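Local coordinates for protein trypanothione-dependent glyoxalase I (Leishmania major, PDB 2C21) that binds nickel(II) as a two-subunit metalloprotein of the glyoxalase/bleomycin resistance/dioxygenase superfamily, at residues 126-129 / 130-134; 104-107 / 108-112; 22-25 / 26-30. One frame throughout, in Å; residues are numbered along the deposited sequence. Where two conformers were deposited one is given.

Interaction 1: residues 126-129 / 130-134; sequences NEKT and MMEKA
Met130 N, Met131 N, Glu132 N and Lys133 N donate in turn to the carbonyls of Asn126, Glu127, Lys128 and Thr129, four i to i+4 bonds that wind a regular alpha-helical turn, the Asn126 O–Met130 N bond measuring 3.0 Å. On its outer side, Lys128 forms a salt bridge with Glu132, four residues on: NZ lies 2.7 Å from OE2 and meets that oxygen almost in line with its C–O bond. The lysine runs extended as far as CE, and a final bend (chi4 -65°) turns NZ toward the carboxylate. This is the N-terminal turn of helix 127-141, with Asn126, the last residue of strand 121-126, as its N-cap, so the helix starts directly where the strand ends. On another side Met131 CG rests 3.3 Å from Glu127 O and 4.0 Å from Glu127 CG, the two side chains slanting across each other. Glu127 OE2 makes a salt bridge with Arg8 of the second subunit, and the same arginine packs on Met131. The end of the buried Met130 leads away from this turn; its side chain packs on Phe110 of the same chain and on Arg36 of the second subunit.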
loop_
_atom_site.group_PDB
_atom_site.type_symbol
_atom_site.label_atom_id
_atom_site.label_comp_id
_atom_site.label_asym_id
_atom_site.label_seq_id
_atom_site.Cartn_x
_atom_site.Cartn_y
_atom_site.Cartn_z
ATOM N N ASN A 126 0.456 15.335 -7.763
ATOM C CA ASN A 126 -0.677 16.061 -8.311
ATOM C C ASN A 126 -1.554 15.063 -9.071
ATOM O O ASN A 126 -1.157 14.548 -10.125
ATOM C CB ASN A 126 -0.216 17.182 -9.231
ATOM C CG ASN A 126 -1.363 18.049 -9.684
ATOM O OD1 ASN A 126 -1.508 19.201 -9.250
ATOM N ND2 ASN A 126 -2.209 17.493 -10.541
ATOM N N GLU A 127 -2.738 14.783 -8.536
ATOM C CA GLU A 127 -3.517 13.639 -9.007
ATOM C C GLU A 127 -4.014 13.848 -10.415
ATOM O O GLU A 127 -4.038 12.895 -11.200
ATOM C CB GLU A 127 -4.697 13.336 -8.088
ATOM C CG GLU A 127 -5.569 12.198 -8.590
ATOM C CD GLU A 127 -6.641 11.765 -7.593
ATOM O OE1 GLU A 127 -6.703 12.307 -6.463
ATOM O OE2 GLU A 127 -7.431 10.867 -7.948
ATOM N N LYS A 128 -4.410 15.088 -10.727
ATOM C CA LYS A 128 -4.885 15.437 -12.054
ATOM C C LYS A 128 -3.843 15.008 -13.087
ATOM O O LYS A 128 -4.120 14.163 -13.954
ATOM C CB LYS A 128 -5.175 16.948 -12.137
ATOM C CG LYS A 128 -5.894 17.416 -13.388
ATOM C CD LYS A 128 -6.130 18.930 -13.332
ATOM C CE LYS A 128 -6.720 19.484 -14.629
ATOM N NZ LYS A 128 -5.780 19.354 -15.788
ATOM N N THR A 129 -2.636 15.559 -12.954
ATOM C CA THR A 129 -1.544 15.306 -13.888
ATOM C C THR A 129 -1.215 13.814 -13.942
ATOM O O THR A 129 -1.053 13.246 -15.014
ATOM C CB THR A 129 -0.276 16.113 -13.495
ATOM O OG1 THR A 129 -0.609 17.496 -13.341
ATOM C CG2 THR A 129 0.806 15.979 -14.550
ATOM N N MET A 130 -1.145 13.173 -12.782
ATOM C CA MET A 130 -0.854 11.736 -12.721
ATOM C C MET A 130 -1.852 10.908 -13.540
ATOM O O MET A 130 -1.459 9.980 -14.248
ATOM C CB MET A 130 -0.827 11.253 -11.268
ATOM C CG MET A 130 -0.509 9.770 -11.095
ATOM S SD MET A 130 1.152 9.313 -11.603
ATOM C CE MET A 130 1.336 7.725 -10.769
ATOM N N MET A 131 -3.135 11.247 -13.442
ATOM C CA MET A 131 -4.175 10.472 -14.117
ATOM C C MET A 131 -4.223 10.741 -15.631
ATOM O O MET A 131 -4.506 9.830 -16.423
ATOM C CB MET A 131 -5.550 10.743 -13.475
ATOM C CG MET A 131 -5.715 10.233 -12.034
ATOM S SD MET A 131 -5.190 8.528 -11.769
ATOM C CE MET A 131 -3.675 8.788 -10.870
ATOM N N GLU A 132 -3.953 11.983 -16.025
ATOM C CA GLU A 132 -3.826 12.317 -17.443
ATOM C C GLU A 132 -2.719 11.461 -18.064
ATOM O O GLU A 132 -2.915 10.845 -19.115
ATOM C CB GLU A 132 -3.496 13.806 -17.643
ATOM C CG GLU A 132 -4.627 14.765 -17.330
ATOM C CD GLU A 132 -4.240 16.228 -17.508
ATOM O OE1 GLU A 132 -3.155 16.513 -18.071
ATOM O OE2 GLU A 132 -5.025 17.096 -17.070
ATOM N N LYS A 133 -1.567 11.427 -17.394
ATOM C CA LYS A 133 -0.411 10.641 -17.850
ATOM C C LYS A 133 -0.730 9.155 -17.870
ATOM O O LYS A 133 -0.456 8.480 -18.842
ATOM C CB LYS A 133 0.816 10.906 -16.963
ATOM C CG LYS A 133 2.100 10.176 -17.388
ATOM C CD LYS A 133 2.350 10.336 -18.886
ATOM C CE LYS A 133 3.823 10.223 -19.275
ATOM N NZ LYS A 133 4.049 10.842 -20.616
ATOM N N ALA A 134 -1.300 8.633 -16.786
ATOM C CA ALA A 134 -1.691 7.227 -16.742
ATOM C C ALA A 134 -2.628 6.869 -17.897
ATOM O O ALA A 134 -2.434 5.867 -18.579
ATOM C CB ALA A 134 -2.345 6.905 -15.408
#

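Interaction 2: residues 104-107 / 108-112; sequences YEDE and SGFMA
Asp106 and the backbone of 109-111 hold together the tight connection of a beta hairpin, at the surface end of strands 102-105 and 111-115. The strands close on each other at Glu105 and Ala112, an antiparallel non-hydrogen-bonded pair, and one residue further Asp106 N bonds to Met111 O (3.3 Å, nearly straight). With chi1 at 64°, the Asp106 carboxylate is turned into the loop. OD1 takes Gly109 N at 2.9 Å, approached from above the carboxylate plane, and a weaker bond from Phe110 N; OD2 weakly accepts Met111 N at 3.2 Å. A single carboxylate thus gathers three successive amides. Ser108 adds an ST turn, its OG accepting Phe110 N at 3.3 Å. Diagonally across the hairpin, Met111 CG lies at the edge of the Tyr104 ring, 3.9 Å from CE2; its chain bends at the end to bring CE equally near that carbon, and SD makes an oblique Met-aromatic contact. Met111 also leans on Glu123, a nickel ligand, whereas Glu105 is salt-bridged to Arg96 of helix 88-97. This is a beta hairpin with its loop held by an aspartate carboxylate and an ST turn, at the edge of one mixed sheet of the glyoxalase-superfamily fold.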
loop_
_atom_site.group_PDB
_atom_site.type_symbol
_atom_site.label_atom_id
_atom_site.label_comp_id
_atom_site.label_asym_id
_atom_site.label_seq_id
_atom_site.Cartn_x
_atom_site.Cartn_y
_atom_site.Cartn_z
ATOM N N TYR A 104 12.369 15.162 -1.254
ATOM C CA TYR A 104 12.418 15.610 -2.644
ATOM C C TYR A 104 11.208 16.482 -2.969
ATOM O O TYR A 104 10.115 16.235 -2.475
ATOM C CB TYR A 104 12.440 14.395 -3.579
ATOM C CG TYR A 104 12.338 14.730 -5.053
ATOM C CD1 TYR A 104 13.445 15.207 -5.760
ATOM C CD2 TYR A 104 11.142 14.555 -5.747
ATOM C CE1 TYR A 104 13.360 15.508 -7.118
ATOM C CE2 TYR A 104 11.043 14.866 -7.105
ATOM C CZ TYR A 104 12.155 15.331 -7.784
ATOM O OH TYR A 104 12.058 15.630 -9.124
ATOM N N GLU A 105 11.420 17.494 -3.806
ATOM C CA GLU A 105 10.360 18.386 -4.257
ATOM C C GLU A 105 10.776 18.925 -5.622
ATOM O O GLU A 105 11.788 19.613 -5.712
ATOM C CB GLU A 105 10.205 19.538 -3.253
ATOM C CG GLU A 105 8.908 20.355 -3.368
ATOM C CD GLU A 105 9.020 21.751 -2.735
ATOM O OE1 GLU A 105 8.162 22.618 -3.022
ATOM O OE2 GLU A 105 9.972 21.986 -1.959
ATOM N N ASP A 106 10.032 18.609 -6.683
ATOM C CA ASP A 106 10.388 19.122 -8.017
ATOM C C ASP A 106 9.925 20.567 -8.199
ATOM O O ASP A 106 9.128 21.075 -7.410
ATOM C CB ASP A 106 9.862 18.221 -9.152
ATOM C CG ASP A 106 8.337 18.154 -9.226
ATOM O OD1 ASP A 106 7.641 18.969 -8.585
ATOM O OD2 ASP A 106 7.835 17.265 -9.949
ATOM N N GLU A 107 10.433 21.212 -9.243
ATOM C CA GLU A 107 10.071 22.594 -9.556
ATOM C C GLU A 107 8.641 22.722 -10.093
ATOM O O GLU A 107 8.003 23.767 -9.924
ATOM C CB GLU A 107 11.044 23.197 -10.590
ATOM C CG GLU A 107 12.174 24.064 -10.018
ATOM C CD GLU A 107 13.418 23.268 -9.644
ATOM O OE1 GLU A 107 13.302 22.323 -8.833
ATOM O OE2 GLU A 107 14.514 23.606 -10.151
ATOM N N SER A 108 8.150 21.673 -10.752
ATOM C CA SER A 108 6.892 21.760 -11.503
ATOM C C SER A 108 5.641 21.684 -10.621
ATOM O O SER A 108 4.600 22.241 -10.982
ATOM C CB SER A 108 6.842 20.680 -12.596
ATOM O OG SER A 108 6.495 19.409 -12.081
ATOM N N GLY A 109 5.751 21.006 -9.475
ATOM C CA GLY A 109 4.619 20.785 -8.569
ATOM C C GLY A 109 3.934 19.444 -8.791
ATOM O O GLY A 109 2.866 19.194 -8.236
ATOM N N PHE A 110 4.546 18.572 -9.588
ATOM C CA PHE A 110 3.962 17.266 -9.895
ATOM C C PHE A 110 4.166 16.260 -8.756
ATOM O O PHE A 110 3.276 15.455 -8.451
ATOM C CB PHE A 110 4.557 16.707 -11.200
ATOM C CG PHE A 110 4.200 15.270 -11.464
ATOM C CD1 PHE A 110 2.884 14.903 -11.714
ATOM C CD2 PHE A 110 5.173 14.276 -11.434
ATOM C CE1 PHE A 110 2.546 13.576 -11.942
ATOM C CE2 PHE A 110 4.842 12.943 -11.669
ATOM C CZ PHE A 110 3.529 12.594 -11.922
ATOM N N MET A 111 5.335 16.317 -8.125
ATOM C CA MET A 111 5.790 15.241 -7.244
ATOM C C MET A 111 6.654 15.746 -6.095
ATOM O O MET A 111 7.452 16.663 -6.255
ATOM C CB MET A 111 6.577 14.232 -8.082
ATOM C CG MET A 111 7.493 13.283 -7.318
ATOM S SD MET A 111 8.338 12.118 -8.424
ATOM C CE MET A 111 8.757 13.152 -9.822
ATOM N N ALA A 112 6.490 15.129 -4.927
ATOM C CA ALA A 112 7.383 15.362 -3.801
ATOM C C ALA A 112 7.448 14.110 -2.965
ATOM O O ALA A 112 6.574 13.247 -3.063
ATOM C CB ALA A 112 6.911 16.543 -2.959
#

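Interaction 3: residues 22-25 / 26-30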
loop_
_atom_site.group_PDB
_atom_site.type_symbol
_atom_site.label_atom_id
_atom_site.label_comp_id
_atom_site.label_asym_id
_atom_site.label_seq_id
_atom_site.Cartn_x
_atom_site.Cartn_y
_atom_site.Cartn_z
ATOM N N SER A 22 2.139 9.007 15.061
ATOM C CA SER A 22 1.808 8.605 13.692
ATOM C C SER A 22 0.414 9.092 13.324
ATOM O O SER A 22 0.193 9.618 12.231
ATOM C CB SER A 22 1.903 7.085 13.520
ATOM O OG SER A 22 3.240 6.655 13.684
ATOM N N ILE A 23 -0.526 8.896 14.242
ATOM C CA ILE A 23 -1.891 9.346 14.041
ATOM C C ILE A 23 -1.929 10.859 13.828
ATOM O O ILE A 23 -2.653 11.327 12.957
ATOM C CB ILE A 23 -2.803 8.942 15.231
ATOM C CG1 ILE A 23 -3.055 7.431 15.204
ATOM C CG2 ILE A 23 -4.130 9.688 15.182
ATOM C CD1 ILE A 23 -3.682 6.902 16.482
ATOM N N LYS A 24 -1.143 11.611 14.602
ATOM C CA LYS A 24 -1.074 13.071 14.445
ATOM C C LYS A 24 -0.622 13.467 13.042
ATOM O O LYS A 24 -1.209 14.352 12.400
ATOM C CB LYS A 24 -0.125 13.682 15.481
ATOM C CG LYS A 24 -0.265 15.201 15.626
ATOM C CD LYS A 24 0.553 15.732 16.790
ATOM C CE LYS A 24 0.360 17.226 16.959
ATOM N NZ LYS A 24 0.948 17.953 15.802
ATOM N N PHE A 25 0.435 12.812 12.577
ATOM C CA PHE A 25 0.945 13.029 11.238
ATOM C C PHE A 25 -0.103 12.723 10.144
ATOM O O PHE A 25 -0.402 13.574 9.315
ATOM C CB PHE A 25 2.194 12.173 11.018
ATOM C CG PHE A 25 2.783 12.326 9.653
ATOM C CD1 PHE A 25 3.628 13.390 9.364
ATOM C CD2 PHE A 25 2.470 11.423 8.651
ATOM C CE1 PHE A 25 4.162 13.543 8.110
ATOM C CE2 PHE A 25 2.991 11.568 7.384
ATOM C CZ PHE A 25 3.838 12.632 7.103
ATOM N N TYR A 26 -0.661 11.515 10.137
ATOM C CA TYR A 26 -1.540 11.107 9.037
ATOM C C TYR A 26 -2.871 11.858 9.043
ATOM O O TYR A 26 -3.450 12.091 7.983
ATOM C CB TYR A 26 -1.731 9.569 8.986
ATOM C CG TYR A 26 -0.490 8.853 8.489
ATOM C CD1 TYR A 26 -0.149 8.873 7.143
ATOM C CD2 TYR A 26 0.360 8.190 9.369
ATOM C CE1 TYR A 26 1.022 8.248 6.677
ATOM C CE2 TYR A 26 1.507 7.555 8.922
ATOM C CZ TYR A 26 1.840 7.579 7.579
ATOM O OH TYR A 26 2.998 6.953 7.140
ATOM N N THR A 27 -3.342 12.261 10.217
ATOM C CA THR A 27 -4.561 13.074 10.306
ATOM C C THR A 27 -4.289 14.561 10.050
ATOM O O THR A 27 -4.817 15.133 9.097
ATOM C CB THR A 27 -5.289 12.859 11.661
ATOM O OG1 THR A 27 -4.429 13.227 12.746
ATOM C CG2 THR A 27 -5.669 11.400 11.817
ATOM N N GLU A 28 -3.458 15.178 10.885
ATOM C CA GLU A 28 -3.246 16.627 10.814
ATOM C C GLU A 28 -2.409 17.051 9.606
ATOM O O GLU A 28 -2.708 18.067 8.977
ATOM C CB GLU A 28 -2.618 17.173 12.104
ATOM C CG GLU A 28 -3.460 16.923 13.363
ATOM C CD GLU A 28 -2.824 17.513 14.607
ATOM O OE1 GLU A 28 -1.729 18.108 14.492
ATOM O OE2 GLU A 28 -3.419 17.375 15.709
ATOM N N ARG A 29 -1.373 16.286 9.275
ATOM C CA ARG A 29 -0.524 16.645 8.129
ATOM C C ARG A 29 -1.087 16.147 6.793
ATOM O O ARG A 29 -0.953 16.831 5.789
ATOM C CB ARG A 29 0.931 16.178 8.316
ATOM C CG ARG A 29 1.594 16.628 9.631
ATOM C CD ARG A 29 2.174 18.063 9.595
ATOM N NE ARG A 29 1.184 19.092 9.259
ATOM C CZ ARG A 29 0.360 19.697 10.119
ATOM N NH1 ARG A 29 0.361 19.397 11.412
ATOM N NH2 ARG A 29 -0.489 20.609 9.674
ATOM N N LEU A 30 -1.714 14.970 6.768
ATOM C CA LEU A 30 -2.162 14.389 5.494
ATOM C C LEU A 30 -3.676 14.407 5.239
ATOM O O LEU A 30 -4.104 14.175 4.105
ATOM C CB LEU A 30 -1.566 12.982 5.312
ATOM C CG LEU A 30 -0.091 13.024 4.902
ATOM C CD1 LEU A 30 0.600 11.703 5.070
ATOM C CD2 LEU A 30 0.041 13.505 3.461
#
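Phe25 and Tyr26, neighbours along the helix, meet as a T-shaped pair: the edge of the Phe25 ring points at the face of Tyr26, with centroids 5.0 Å apart and planes at 88°. Phe25 CD2 stands over the centre of the tyrosine ring, 3.7 Å above its plane. The two first torsions differ, CG of Phe25 opposite its own N (180°) and CG of Tyr26 beside it (-73°), which brings both rings to the same flank of the helix. Further along the chain, Arg29 CB covers one face of the Phe25 ring, and Leu30 CD1 presses obliquely on it, 3.3 Å from CE2, a tight fit. Tyr26 OH, at the far end of its ring, is hydrogen-bonded to Asp116, and both rings and Leu30 lie against Ile122 of strand 121-126.

Lys24 carries the polar side. Its NZ forms a salt bridge with Glu28 OE1 at 3.0 Å, coming from the syn side but tilted out of the carboxylate plane, while Lys24 CG rests 3.4 Å from Glu28 OE1. Arg29 joins this network through a long contact of NH1 with Glu28 OE1, and its NH2 is bound to Asp94.

The backbone changes pitch here. Ile23 O is gripped twice by Thr27, by N and, at 2.6 Å, by OG1, the two donors arriving from opposite faces of the carbonyl plane. Phe25 O then accepts Arg29 N at 2.9 Å and, weakly, Leu30 N at 3.2 Å, the i to i+5 bond of a wider turn. Leu30 O beyond it is hydrogen-bonded to Tyr52 and to Arg7 of the second subunit. This pi-type turn, at 26-29, lies in the last part of helix 19-29, the helix of a beta-alpha-beta crossover linking strands 8-15 and 33-40, the parallel outer strands of their mixed sheet.

In the fold
Interactions 1 and 2 adjoin, with centres 14 Å apart. Phe110 joins them: its O probably accepts a hydrogen bond from Asn126 N (2.9 Å), and its CD1 packs 3.7 Å from Thr129 CG2. Strand 121-126, which bears the nickel ligand Glu123, reaches the hairpin loop at Asn126 and passes straight into helix 127-141. A bound nickel lies about 6 Å from the Met130 side chain and about 7 Å from that of Met111, while the side chain of Leu30 in interaction 3 is about 14 Å from one. Interaction 3 touches neither, its nearest atoms being about 11 Å from interaction 1 and about 9 Å from interaction 2. Interactions 1 and 3 both reach the second subunit.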